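Local coordinates for beta-Lactamase/D-Alanine Carboxypeptidase (Pseudomonas syringae pv. tomato, PDB 5EVI), which probably hydrolyses the beta-lactam ring of antibiotics to a substituted beta-amino acid, as a class C (AmpC-type) serine beta-lactamase, at residues T103-I108 with D137-W142; Y154-I159 with A223-V228. One frame throughout, in Å; residues are numbered along the deposited sequence.

Both contacts belong to the helical part of a class C beta-lactamase. The centre of contact 1 (103-108 with 137-142) is about 25 Å from the centre of the chain. That of contact 2 (154-159 with 223-228) is about 9 Å from it, beside the probable active site, where Y154 is probably the tyrosine of the YxN motif. The centres of the two contacts are about 18 Å apart. They still touch directly: F139 CZ of contact 1 packs at 3.5 Å on P157 O of contact 2. Helix 156-169 links them further. It starts in contact 2, and its L161 packs on L105 and F139 of contact 1.

Contact 1 (T103-I108 with D137-W142); sequences TRLGKI and DYFKAW
The carbonyl oxygen of W142 is approached by two groups: a water, 2.6 Å from W142 O, and R104 NH1, by a weak bond of 3.4 Å. The water also accepts from L105 N at 3.0 Å. It lies 2.9 Å from F139 O, a second acceptor on the segment of W142. It thus bridges the start of the short helix 104-107 and the C-terminal end of helix 132-140, in the helical part of the class C beta-lactamase fold. The R104 chain, bent at chi3, brings its guanidinium to W142 O with an N-H...O angle of 149°. The oxygen lies at the edge of the guanidinium, near its plane.

Beside the water, the apolar side chains meet. L105 has CG anti to its own N (chi1 -174°), and its two methyl groups part from there. L105 CD1 stands over one face of the W142 indole, 4.3 Å from the centroid of the six-membered ring, a CH-pi contact. L105 CD2 turns to F139 and approaches that ring obliquely, 3.4 Å from F139 CD1. I108 comes to the indole differently: its CD1 meets the ring edge near W142 CZ3. The indole is therefore touched on a face and along an edge from one short segment. Its far end is fixed too, since W142 NE1 donates to G120 O and F121 stacks on the ring.

T103 is the N-cap of helix 104-107. Its CG2 methyl packs near CA and CG of K140. Its hydroxyl oxygen faces back into its own segment, where G106 N donates to T103 OG1 at 2.9 Å with an angle of 145°; T103 OG1 is also hydrogen-bonded to L100 O.

Contact 2 (Y154-I159 with A223-V228); sequences YANPSI and AEAYGV
N156 rests on A225 and Y226 across this contact, which packs the first turn of helix 156-169 on helix 222-226. N156 is the asparagine of what is probably the YxN motif of a class C beta-lactamase, with Y154 its tyrosine. The A225 methyl lies against the N156 side chain, with A225 CB 3.5 Å from N156 OD1 and 3.7 Å from N156 CB. The same face of the amide meets Y226, further along at its nitrogen end: N156 ND2 is 3.4 Å from Y226 CD2, and the amide and ring planes are 39° apart. The nitrogen approaches that ring obliquely. One turn on, I159 CG2 packs 4.0 Å from E224 O.

The second shell ties this packing to the probable catalytic centre. N156 OD1 accepts from K71 NZ, probably the lysine of the SxxK motif of serine beta-lactamases. Y154 OH is hydrogen-bonded to the same lysine and to S68 OG. E224 O accepts from T74 OG1, a residue of helix 70-83. Y226 CG stands between its own backbone N and carbonyl carbon, chi1 56°, and this brings the CD2-CE2 side of the ring to N156 ND2, with Y226 CE2 at 3.6 Å.

Contact 1 (T103-I108 with D137-W142)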
loop_
_atom_site.group_PDB
_atom_site.type_symbol
_atom_site.label_atom_id
_atom_site.label_comp_id
_atom_site.label_asym_id
_atom_site.label_seq_id
_atom_site.Cartn_x
_atom_site.Cartn_y
_atom_site.Cartn_z
ATOM N N THR A 103 21.088 1.751 -19.859
ATOM C CA THR A 103 19.942 0.872 -20.170
ATOM C C THR A 103 18.726 1.726 -20.511
ATOM O O THR A 103 18.709 2.937 -20.249
ATOM C CB THR A 103 19.578 -0.097 -19.008
ATOM O OG1 THR A 103 19.094 0.635 -17.871
ATOM C CG2 THR A 103 20.790 -0.932 -18.593
ATOM N N ARG A 104 17.710 1.101 -21.091
ATOM C CA ARG A 104 16.473 1.807 -21.411
ATOM C C ARG A 104 15.792 2.206 -20.094
ATOM O O ARG A 104 15.549 3.388 -19.879
ATOM C CB ARG A 104 15.555 0.968 -22.302
ATOM C CG ARG A 104 16.132 0.772 -23.706
ATOM C CD ARG A 104 15.479 -0.363 -24.483
ATOM N NE ARG A 104 16.452 -1.043 -25.355
ATOM C CZ ARG A 104 17.209 -2.091 -25.015
ATOM N NH1 ARG A 104 17.136 -2.673 -23.808
ATOM N NH2 ARG A 104 18.042 -2.584 -25.910
ATOM N N LEU A 105 15.582 1.246 -19.192
ATOM C CA LEU A 105 14.946 1.560 -17.887
ATOM C C LEU A 105 15.719 2.634 -17.131
ATOM O O LEU A 105 15.114 3.537 -16.566
ATOM C CB LEU A 105 14.801 0.328 -16.987
ATOM C CG LEU A 105 14.012 0.529 -15.664
ATOM C CD1 LEU A 105 12.657 1.213 -15.848
ATOM C CD2 LEU A 105 13.799 -0.821 -15.007
ATOM N N GLY A 106 17.052 2.530 -17.140
ATOM C CA GLY A 106 17.942 3.454 -16.432
ATOM C C GLY A 106 17.825 4.929 -16.775
ATOM O O GLY A 106 18.138 5.778 -15.948
ATOM N N LYS A 107 17.408 5.234 -18.004
ATOM C CA LYS A 107 17.179 6.612 -18.420
ATOM C C LYS A 107 15.893 7.215 -17.772
ATOM O O LYS A 107 15.782 8.428 -17.673
ATOM C CB LYS A 107 17.217 6.714 -19.968
ATOM C CG LYS A 107 16.198 7.628 -20.621
ATOM C CD LYS A 107 16.479 7.750 -22.116
ATOM C CE LYS A 107 15.418 8.601 -22.795
ATOM N NZ LYS A 107 14.066 7.982 -22.728
ATOM N N ILE A 108 14.955 6.375 -17.313
ATOM C CA ILE A 108 13.613 6.841 -16.903
ATOM C C ILE A 108 13.634 7.393 -15.471
ATOM O O ILE A 108 14.264 6.792 -14.622
ATOM C CB ILE A 108 12.566 5.714 -17.076
ATOM C CG1 ILE A 108 12.546 5.292 -18.543
ATOM C CG2 ILE A 108 11.146 6.180 -16.739
ATOM C CD1 ILE A 108 11.865 3.984 -18.810
ATOM N N ASP A 137 19.666 -8.541 -14.560
ATOM C CA ASP A 137 19.639 -8.874 -15.995
ATOM C C ASP A 137 18.268 -8.628 -16.652
ATOM O O ASP A 137 18.197 -8.117 -17.771
ATOM C CB ASP A 137 20.043 -10.350 -16.228
ATOM C CG ASP A 137 21.507 -10.647 -15.848
ATOM O OD1 ASP A 137 22.359 -9.722 -15.876
ATOM O OD2 ASP A 137 21.797 -11.818 -15.515
ATOM N N TYR A 138 17.187 -8.991 -15.957
ATOM C CA TYR A 138 15.824 -8.664 -16.411
ATOM C C TYR A 138 15.590 -7.155 -16.648
ATOM O O TYR A 138 15.118 -6.755 -17.721
ATOM C CB TYR A 138 14.778 -9.257 -15.437
ATOM C CG TYR A 138 13.374 -8.787 -15.726
ATOM C CD1 TYR A 138 12.696 -9.216 -16.884
ATOM C CD2 TYR A 138 12.725 -7.897 -14.861
ATOM C CE1 TYR A 138 11.411 -8.760 -17.157
ATOM C CE2 TYR A 138 11.442 -7.439 -15.134
ATOM C CZ TYR A 138 10.799 -7.865 -16.288
ATOM O OH TYR A 138 9.528 -7.416 -16.559
ATOM N N PHE A 139 15.918 -6.330 -15.646
ATOM C CA PHE A 139 15.834 -4.876 -15.773
ATOM C C PHE A 139 16.775 -4.349 -16.840
ATOM O O PHE A 139 16.440 -3.390 -17.490
ATOM C CB PHE A 139 16.147 -4.151 -14.470
ATOM C CG PHE A 139 15.095 -4.296 -13.413
ATOM C CD1 PHE A 139 13.761 -3.973 -13.680
ATOM C CD2 PHE A 139 15.437 -4.716 -12.141
ATOM C CE1 PHE A 139 12.775 -4.097 -12.705
ATOM C CE2 PHE A 139 14.458 -4.826 -11.154
ATOM C CZ PHE A 139 13.128 -4.514 -11.440
ATOM N N LYS A 140 17.943 -4.966 -16.994
ATOM C CA LYS A 140 18.874 -4.579 -18.064
ATOM C C LYS A 140 18.260 -4.862 -19.429
ATOM O O LYS A 140 18.345 -4.028 -20.327
ATOM C CB LYS A 140 20.200 -5.318 -17.926
ATOM C CG LYS A 140 21.091 -4.840 -16.791
ATOM C CD LYS A 140 22.407 -5.607 -16.850
ATOM C CE LYS A 140 23.233 -5.457 -15.594
ATOM N NZ LYS A 140 24.424 -6.336 -15.740
ATOM N N ALA A 141 17.629 -6.033 -19.564
ATOM C CA ALA A 141 17.041 -6.478 -20.816
ATOM C C ALA A 141 15.622 -5.942 -21.073
ATOM O O ALA A 141 15.013 -6.301 -22.077
ATOM C CB ALA A 141 17.025 -7.997 -20.869
ATOM N N TRP A 142 15.090 -5.109 -20.179
ATOM C CA TRP A 142 13.732 -4.585 -20.364
ATOM C C TRP A 142 13.651 -3.564 -21.485
ATOM O O TRP A 142 14.510 -2.719 -21.612
ATOM C CB TRP A 142 13.256 -3.952 -19.061
ATOM C CG TRP A 142 11.904 -3.284 -19.085
ATOM C CD1 TRP A 142 10.701 -3.878 -18.892
ATOM C CD2 TRP A 142 11.640 -1.890 -19.248
ATOM N NE1 TRP A 142 9.701 -2.954 -18.934
ATOM C CE2 TRP A 142 10.242 -1.718 -19.132
ATOM C CE3 TRP A 142 12.451 -0.762 -19.465
ATOM C CZ2 TRP A 142 9.623 -0.474 -19.259
ATOM C CZ3 TRP A 142 11.844 0.469 -19.572
ATOM C CH2 TRP A 142 10.432 0.611 -19.454
HETATM O O HOH W 1 15.968 -1.678 -19.723
#

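Contact 2 (Y154-I159 with A223-V228)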
loop_
_atom_site.group_PDB
_atom_site.type_symbol
_atom_site.label_atom_id
_atom_site.label_comp_id
_atom_site.label_asym_id
_atom_site.label_seq_id
_atom_site.Cartn_x
_atom_site.Cartn_y
_atom_site.Cartn_z
ATOM N N TYR A 154 -0.136 -1.442 -13.502
ATOM C CA TYR A 154 0.129 -1.824 -12.107
ATOM C C TYR A 154 1.055 -3.019 -11.997
ATOM O O TYR A 154 0.793 -4.070 -12.585
ATOM C CB TYR A 154 -1.169 -2.151 -11.389
ATOM C CG TYR A 154 -1.021 -2.313 -9.903
ATOM C CD1 TYR A 154 -1.021 -1.202 -9.059
ATOM C CD2 TYR A 154 -0.973 -3.569 -9.331
ATOM C CE1 TYR A 154 -0.958 -1.353 -7.687
ATOM C CE2 TYR A 154 -0.849 -3.735 -7.978
ATOM C CZ TYR A 154 -0.861 -2.625 -7.158
ATOM O OH TYR A 154 -0.761 -2.821 -5.812
ATOM N N ALA A 155 2.111 -2.899 -11.189
ATOM C CA ALA A 155 3.157 -3.917 -11.291
ATOM C C ALA A 155 4.136 -3.958 -10.128
ATOM O O ALA A 155 4.680 -2.942 -9.725
ATOM C CB ALA A 155 3.892 -3.811 -12.635
ATOM N N ASN A 156 4.343 -5.156 -9.592
ATOM C CA ASN A 156 5.293 -5.344 -8.503
ATOM C C ASN A 156 6.789 -5.105 -8.923
ATOM O O ASN A 156 7.557 -4.580 -8.105
ATOM C CB ASN A 156 5.072 -6.720 -7.819
ATOM C CG ASN A 156 3.769 -6.805 -7.021
ATOM O OD1 ASN A 156 3.192 -5.803 -6.636
ATOM N ND2 ASN A 156 3.352 -8.014 -6.694
ATOM N N PRO A 157 7.206 -5.476 -10.172
ATOM C CA PRO A 157 8.601 -5.226 -10.563
ATOM C C PRO A 157 9.087 -3.805 -10.409
ATOM O O PRO A 157 10.161 -3.587 -9.854
ATOM C CB PRO A 157 8.631 -5.632 -12.044
ATOM C CG PRO A 157 7.645 -6.721 -12.117
ATOM C CD PRO A 157 6.565 -6.407 -11.125
ATOM N N SER A 158 8.295 -2.852 -10.906
ATOM C CA SER A 158 8.648 -1.443 -10.868
ATOM C C SER A 158 8.558 -0.884 -9.455
ATOM O O SER A 158 9.480 -0.196 -9.013
ATOM C CB SER A 158 7.771 -0.642 -11.834
ATOM O OG SER A 158 6.436 -1.076 -11.786
ATOM N N ILE A 159 7.460 -1.163 -8.737
ATOM C CA ILE A 159 7.356 -0.736 -7.335
ATOM C C ILE A 159 8.531 -1.313 -6.553
ATOM O O ILE A 159 9.186 -0.604 -5.822
ATOM C CB ILE A 159 6.039 -1.179 -6.617
ATOM C CG1 ILE A 159 4.829 -0.348 -7.064
ATOM C CG2 ILE A 159 6.188 -1.040 -5.105
ATOM C CD1 ILE A 159 4.760 1.053 -6.508
ATOM N N ALA A 223 9.365 -8.495 -0.276
ATOM C CA ALA A 223 9.491 -7.490 0.785
ATOM C C ALA A 223 9.077 -6.128 0.279
ATOM O O ALA A 223 8.226 -5.482 0.867
ATOM C CB ALA A 223 10.895 -7.459 1.382
ATOM N N GLU A 224 9.626 -5.730 -0.861
ATOM C CA GLU A 224 9.423 -4.418 -1.413
ATOM C C GLU A 224 7.989 -4.162 -1.941
ATOM O O GLU A 224 7.495 -3.049 -1.841
ATOM C CB GLU A 224 10.490 -4.180 -2.500
ATOM C CG GLU A 224 11.942 -4.080 -2.002
ATOM C CD GLU A 224 12.676 -5.384 -1.732
ATOM O OE1 GLU A 224 12.289 -6.477 -2.177
ATOM O OE2 GLU A 224 13.721 -5.330 -1.067
ATOM N N ALA A 225 7.297 -5.183 -2.451
ATOM C CA ALA A 225 5.988 -4.971 -3.058
ATOM C C ALA A 225 4.781 -5.391 -2.269
ATOM O O ALA A 225 3.742 -4.753 -2.406
ATOM C CB ALA A 225 5.951 -5.631 -4.438
ATOM N N TYR A 226 4.860 -6.495 -1.504
ATOM C CA TYR A 226 3.696 -7.047 -0.815
ATOM C C TYR A 226 3.982 -7.785 0.505
ATOM O O TYR A 226 3.123 -8.534 0.995
ATOM C CB TYR A 226 2.917 -7.997 -1.754
ATOM C CG TYR A 226 3.719 -9.138 -2.347
ATOM C CD1 TYR A 226 3.909 -10.322 -1.643
ATOM C CD2 TYR A 226 4.249 -9.063 -3.641
ATOM C CE1 TYR A 226 4.615 -11.376 -2.187
ATOM C CE2 TYR A 226 4.957 -10.132 -4.198
ATOM C CZ TYR A 226 5.152 -11.282 -3.449
ATOM O OH TYR A 226 5.840 -12.397 -3.907
ATOM N N GLY A 227 5.151 -7.566 1.106
ATOM C CA GLY A 227 5.558 -8.356 2.284
ATOM C C GLY A 227 5.512 -7.695 3.654
ATOM O O GLY A 227 6.294 -8.097 4.546
ATOM N N VAL A 228 4.636 -6.706 3.889
ATOM C CA VAL A 228 4.517 -6.158 5.250
ATOM C C VAL A 228 3.340 -6.795 5.965
ATOM O O VAL A 228 2.297 -7.048 5.367
ATOM C CB VAL A 228 4.413 -4.626 5.294
ATOM C CG1 VAL A 228 4.381 -4.105 6.745
ATOM C CG2 VAL A 228 5.589 -4.021 4.570
#